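Local coordinates for protein beta-galactosidase BgaB (Bifidobacterium adolescentis, PDB 5VYM) that hydrolyses terminal non-reducing beta-D-galactose residues, acting strongly on Gal(beta1-4)Gal-containing oligosaccharides, this chain being its trimerisation domain, at residues D149-W162 / C210-Y224. Residues are numbered along the deposited sequence; the frame is centred on the assembly and turned at random.
Sequences DDSAALDGTTTRLW and CDLDVADLTKLVRAY
Y224 OH donates a 2.7 Å hydrogen bond to D149 OD2, which lies at the edge of the phenol ring; the oxygen is met on its syn side, somewhat out of the carboxylate plane, and carboxylate and ring planes are 24° apart. D149 CG sits between its backbone N and carbonyl carbon (chi1 54°), a rotation that turns the carboxylate to the tyrosine while OD1 takes a weak bond from S151 N. With an alanine in place of D149, the Y224 hydroxyl would probably lose this acceptor and the ring be freer to shift. Next along, A153 CB meets A223 CB at 3.7 Å, and L154 lays CD2 over the helix backbone, 3.7 Å from L220 CA.

D216 can be followed outward: CB packs on T157 CG2, CG lies over T157 CB and CG2, OD1 comes 3.4 Å from T157 CG2, and OD2 reaches a water that also contacts T158 O and D213 N. D213 OD1 N-caps the helix by accepting from D216 N.

At the far end D211 N donates to L161 O at 2.8 Å, nearly straight (170°), beside the single bridge of W162 with C210. T159 OG1 accepts from L161 N, an ST turn.

Helix 214-225 thus lies along the turn leading into strand 158-163, outermost in the sheet of this chain; L154 and L220 meet V195 of strand 193-200, and W162 continues the antiparallel sheet into a strand of the second subunit.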
# COMPACT_ATOMS: atom_id res chain seq x y z
N ASP B 149 5.11 24.51 6.31
CA ASP B 149 6.55 24.65 6.45
C ASP B 149 6.87 26.11 6.75
O ASP B 149 6.01 26.87 7.20
CB ASP B 149 7.26 24.12 5.19
CG ASP B 149 6.73 24.75 3.91
OD1 ASP B 149 5.88 25.67 3.98
OD2 ASP B 149 7.17 24.33 2.82
N ASP B 150 8.11 26.53 6.51
CA ASP B 150 8.52 27.92 6.71
C ASP B 150 8.71 28.67 5.40
O ASP B 150 9.19 29.81 5.41
CB ASP B 150 9.80 27.98 7.55
CG ASP B 150 9.58 27.53 8.98
OD1 ASP B 150 8.45 27.69 9.49
OD2 ASP B 150 10.54 27.03 9.61
N SER B 151 8.35 28.05 4.27
CA SER B 151 8.52 28.72 2.99
C SER B 151 7.51 29.84 2.79
O SER B 151 7.79 30.80 2.06
CB SER B 151 8.40 27.70 1.85
OG SER B 151 7.12 27.10 1.84
N ALA B 152 6.34 29.74 3.43
CA ALA B 152 5.28 30.74 3.29
C ALA B 152 4.88 30.92 1.83
O ALA B 152 4.48 32.01 1.41
CB ALA B 152 5.68 32.08 3.92
N ALA B 153 4.98 29.85 1.05
CA ALA B 153 4.75 29.93 -0.39
C ALA B 153 3.26 30.00 -0.71
O ALA B 153 2.82 30.91 -1.43
CB ALA B 153 5.38 28.73 -1.09
N LEU B 154 2.47 29.07 -0.19
CA LEU B 154 1.05 28.99 -0.49
C LEU B 154 0.20 29.87 0.42
O LEU B 154 -1.03 29.72 0.42
CB LEU B 154 0.58 27.53 -0.39
CG LEU B 154 1.23 26.56 -1.38
CD1 LEU B 154 0.62 25.17 -1.25
CD2 LEU B 154 1.10 27.08 -2.80
N ASP B 155 0.81 30.77 1.18
CA ASP B 155 0.05 31.66 2.04
C ASP B 155 -0.80 32.62 1.20
O ASP B 155 -0.37 33.09 0.14
CB ASP B 155 0.98 32.45 2.96
CG ASP B 155 1.49 31.62 4.12
OD1 ASP B 155 0.82 30.62 4.47
OD2 ASP B 155 2.55 31.96 4.68
N GLY B 156 -2.00 32.90 1.69
CA GLY B 156 -2.92 33.78 0.99
C GLY B 156 -3.71 33.13 -0.12
O GLY B 156 -4.68 33.74 -0.60
N THR B 157 -3.35 31.93 -0.55
CA THR B 157 -4.10 31.25 -1.59
C THR B 157 -5.44 30.75 -1.04
O THR B 157 -5.59 30.52 0.16
CB THR B 157 -3.30 30.07 -2.15
OG1 THR B 157 -3.05 29.12 -1.11
CG2 THR B 157 -1.96 30.56 -2.70
N THR B 158 -6.41 30.60 -1.94
CA THR B 158 -7.76 30.20 -1.57
C THR B 158 -8.19 29.02 -2.43
O THR B 158 -7.50 28.62 -3.37
CB THR B 158 -8.76 31.36 -1.72
OG1 THR B 158 -8.75 31.82 -3.07
CG2 THR B 158 -8.39 32.50 -0.79
N THR B 159 -9.35 28.46 -2.09
CA THR B 159 -9.91 27.35 -2.84
C THR B 159 -11.42 27.34 -2.66
O THR B 159 -11.92 27.66 -1.58
CB THR B 159 -9.30 26.01 -2.41
OG1 THR B 159 -9.94 24.94 -3.11
CG2 THR B 159 -9.47 25.79 -0.91
N ARG B 160 -12.14 26.98 -3.72
CA ARG B 160 -13.58 26.80 -3.67
C ARG B 160 -13.99 25.35 -3.89
O ARG B 160 -15.17 25.07 -4.12
CB ARG B 160 -14.26 27.71 -4.70
CG ARG B 160 -14.21 29.19 -4.34
CD ARG B 160 -14.00 30.05 -5.58
NE ARG B 160 -12.77 29.67 -6.29
CZ ARG B 160 -11.56 30.13 -5.98
NH1 ARG B 160 -11.41 30.97 -4.97
NH2 ARG B 160 -10.51 29.73 -6.67
N LEU B 161 -13.04 24.42 -3.81
CA LEU B 161 -13.33 23.00 -3.95
C LEU B 161 -12.22 22.24 -3.24
O LEU B 161 -11.06 22.31 -3.65
CB LEU B 161 -13.40 22.59 -5.42
CG LEU B 161 -14.24 21.35 -5.73
CD1 LEU B 161 -15.72 21.72 -5.81
CD2 LEU B 161 -13.78 20.69 -7.02
N TRP B 162 -12.57 21.52 -2.17
CA TRP B 162 -11.57 20.87 -1.34
C TRP B 162 -12.07 19.51 -0.88
O TRP B 162 -13.28 19.23 -0.88
CB TRP B 162 -11.22 21.74 -0.12
CG TRP B 162 -12.42 22.04 0.73
CD1 TRP B 162 -12.92 21.27 1.74
CD2 TRP B 162 -13.26 23.19 0.65
NE1 TRP B 162 -14.03 21.87 2.28
CE2 TRP B 162 -14.26 23.06 1.63
CE3 TRP B 162 -13.27 24.33 -0.17
CZ2 TRP B 162 -15.26 24.01 1.83
CZ3 TRP B 162 -14.26 25.28 0.03
CH2 TRP B 162 -15.24 25.11 1.02
N CYS B 210 -7.02 20.14 -2.90
CA CYS B 210 -7.97 21.19 -3.22
C CYS B 210 -7.71 21.71 -4.62
O CYS B 210 -6.62 21.53 -5.18
CB CYS B 210 -7.90 22.35 -2.21
SG CYS B 210 -6.27 23.12 -2.09
N ASP B 211 -8.72 22.36 -5.18
CA ASP B 211 -8.61 22.97 -6.50
C ASP B 211 -8.08 24.39 -6.36
O ASP B 211 -8.60 25.19 -5.57
CB ASP B 211 -9.96 22.97 -7.21
CG ASP B 211 -9.90 23.63 -8.57
OD1 ASP B 211 -9.11 23.17 -9.42
OD2 ASP B 211 -10.64 24.61 -8.80
N LEU B 212 -7.04 24.71 -7.13
CA LEU B 212 -6.45 26.04 -7.15
C LEU B 212 -6.57 26.63 -8.55
O LEU B 212 -6.52 25.90 -9.55
CB LEU B 212 -4.97 26.00 -6.74
CG LEU B 212 -4.64 25.35 -5.39
CD1 LEU B 212 -3.14 25.15 -5.27
CD2 LEU B 212 -5.15 26.20 -4.24
N ASP B 213 -6.73 27.94 -8.62
CA ASP B 213 -6.69 28.60 -9.92
C ASP B 213 -5.25 28.67 -10.42
O ASP B 213 -4.30 28.36 -9.71
CB ASP B 213 -7.33 29.99 -9.84
CG ASP B 213 -6.68 30.90 -8.81
OD1 ASP B 213 -5.66 30.50 -8.20
OD2 ASP B 213 -7.20 32.02 -8.60
N VAL B 214 -5.11 29.07 -11.69
CA VAL B 214 -3.80 29.05 -12.34
C VAL B 214 -2.80 29.91 -11.58
O VAL B 214 -1.62 29.55 -11.45
CB VAL B 214 -3.93 29.48 -13.81
CG1 VAL B 214 -2.56 29.49 -14.48
CG2 VAL B 214 -4.89 28.55 -14.55
N ALA B 215 -3.25 31.05 -11.06
CA ALA B 215 -2.35 31.94 -10.33
C ALA B 215 -1.80 31.26 -9.08
O ALA B 215 -0.59 31.24 -8.85
CB ALA B 215 -3.07 33.24 -9.97
N ASP B 216 -2.69 30.70 -8.25
CA ASP B 216 -2.23 30.01 -7.04
C ASP B 216 -1.53 28.70 -7.38
O ASP B 216 -0.58 28.31 -6.69
CB ASP B 216 -3.41 29.77 -6.10
CG ASP B 216 -3.99 31.06 -5.54
OD1 ASP B 216 -3.24 32.06 -5.44
OD2 ASP B 216 -5.19 31.07 -5.20
N LEU B 217 -1.99 28.01 -8.43
CA LEU B 217 -1.34 26.77 -8.82
C LEU B 217 0.07 27.02 -9.34
O LEU B 217 0.94 26.15 -9.19
CB LEU B 217 -2.18 26.05 -9.88
CG LEU B 217 -1.84 24.59 -10.18
CD1 LEU B 217 -1.90 23.76 -8.92
CD2 LEU B 217 -2.78 24.05 -11.24
N THR B 218 0.31 28.18 -9.94
CA THR B 218 1.66 28.53 -10.36
C THR B 218 2.57 28.71 -9.15
O THR B 218 3.75 28.34 -9.19
CB THR B 218 1.64 29.80 -11.21
OG1 THR B 218 0.68 29.67 -12.25
CG2 THR B 218 3.01 30.05 -11.83
N LYS B 219 2.04 29.29 -8.06
CA LYS B 219 2.81 29.39 -6.82
C LYS B 219 3.25 28.02 -6.34
O LYS B 219 4.41 27.83 -5.95
CB LYS B 219 1.97 30.09 -5.75
CG LYS B 219 1.89 31.60 -5.86
CD LYS B 219 1.21 32.18 -4.63
CE LYS B 219 1.35 33.69 -4.56
NZ LYS B 219 0.88 34.22 -3.25
N LEU B 220 2.34 27.05 -6.34
CA LEU B 220 2.66 25.70 -5.89
C LEU B 220 3.75 25.08 -6.76
O LEU B 220 4.70 24.49 -6.25
CB LEU B 220 1.40 24.84 -5.89
CG LEU B 220 1.39 23.47 -5.21
CD1 LEU B 220 -0.03 23.09 -4.84
CD2 LEU B 220 2.00 22.39 -6.09
N VAL B 221 3.61 25.21 -8.08
CA VAL B 221 4.57 24.59 -8.99
C VAL B 221 5.95 25.21 -8.80
O VAL B 221 6.96 24.50 -8.70
CB VAL B 221 4.09 24.72 -10.45
CG1 VAL B 221 5.18 24.27 -11.41
CG2 VAL B 221 2.82 23.92 -10.66
N ARG B 222 6.01 26.54 -8.74
CA ARG B 222 7.30 27.22 -8.64
C ARG B 222 8.00 26.92 -7.32
O ARG B 222 9.23 26.87 -7.27
CB ARG B 222 7.10 28.73 -8.82
CG ARG B 222 8.38 29.52 -9.02
CD ARG B 222 8.05 30.96 -9.38
NE ARG B 222 7.43 31.07 -10.70
CZ ARG B 222 6.60 32.04 -11.05
NH1 ARG B 222 6.28 32.99 -10.19
NH2 ARG B 222 6.08 32.07 -12.28
N ALA B 223 7.23 26.70 -6.25
CA ALA B 223 7.82 26.44 -4.95
C ALA B 223 8.35 25.01 -4.83
O ALA B 223 9.40 24.79 -4.21
CB ALA B 223 6.79 26.71 -3.84
N TYR B 224 7.66 24.04 -5.42
CA TYR B 224 7.98 22.63 -5.18
C TYR B 224 8.26 21.82 -6.44
O TYR B 224 9.04 20.87 -6.37
CB TYR B 224 6.84 21.96 -4.41
CG TYR B 224 6.51 22.62 -3.08
CD1 TYR B 224 7.36 22.47 -1.99
CD2 TYR B 224 5.36 23.37 -2.92
CE1 TYR B 224 7.07 23.07 -0.78
CE2 TYR B 224 5.05 23.96 -1.71
CZ TYR B 224 5.91 23.81 -0.64
OH TYR B 224 5.62 24.40 0.56
O HOH W 1 -7.27 29.55 -5.95
O HOH W 2 -10.76 27.00 -6.37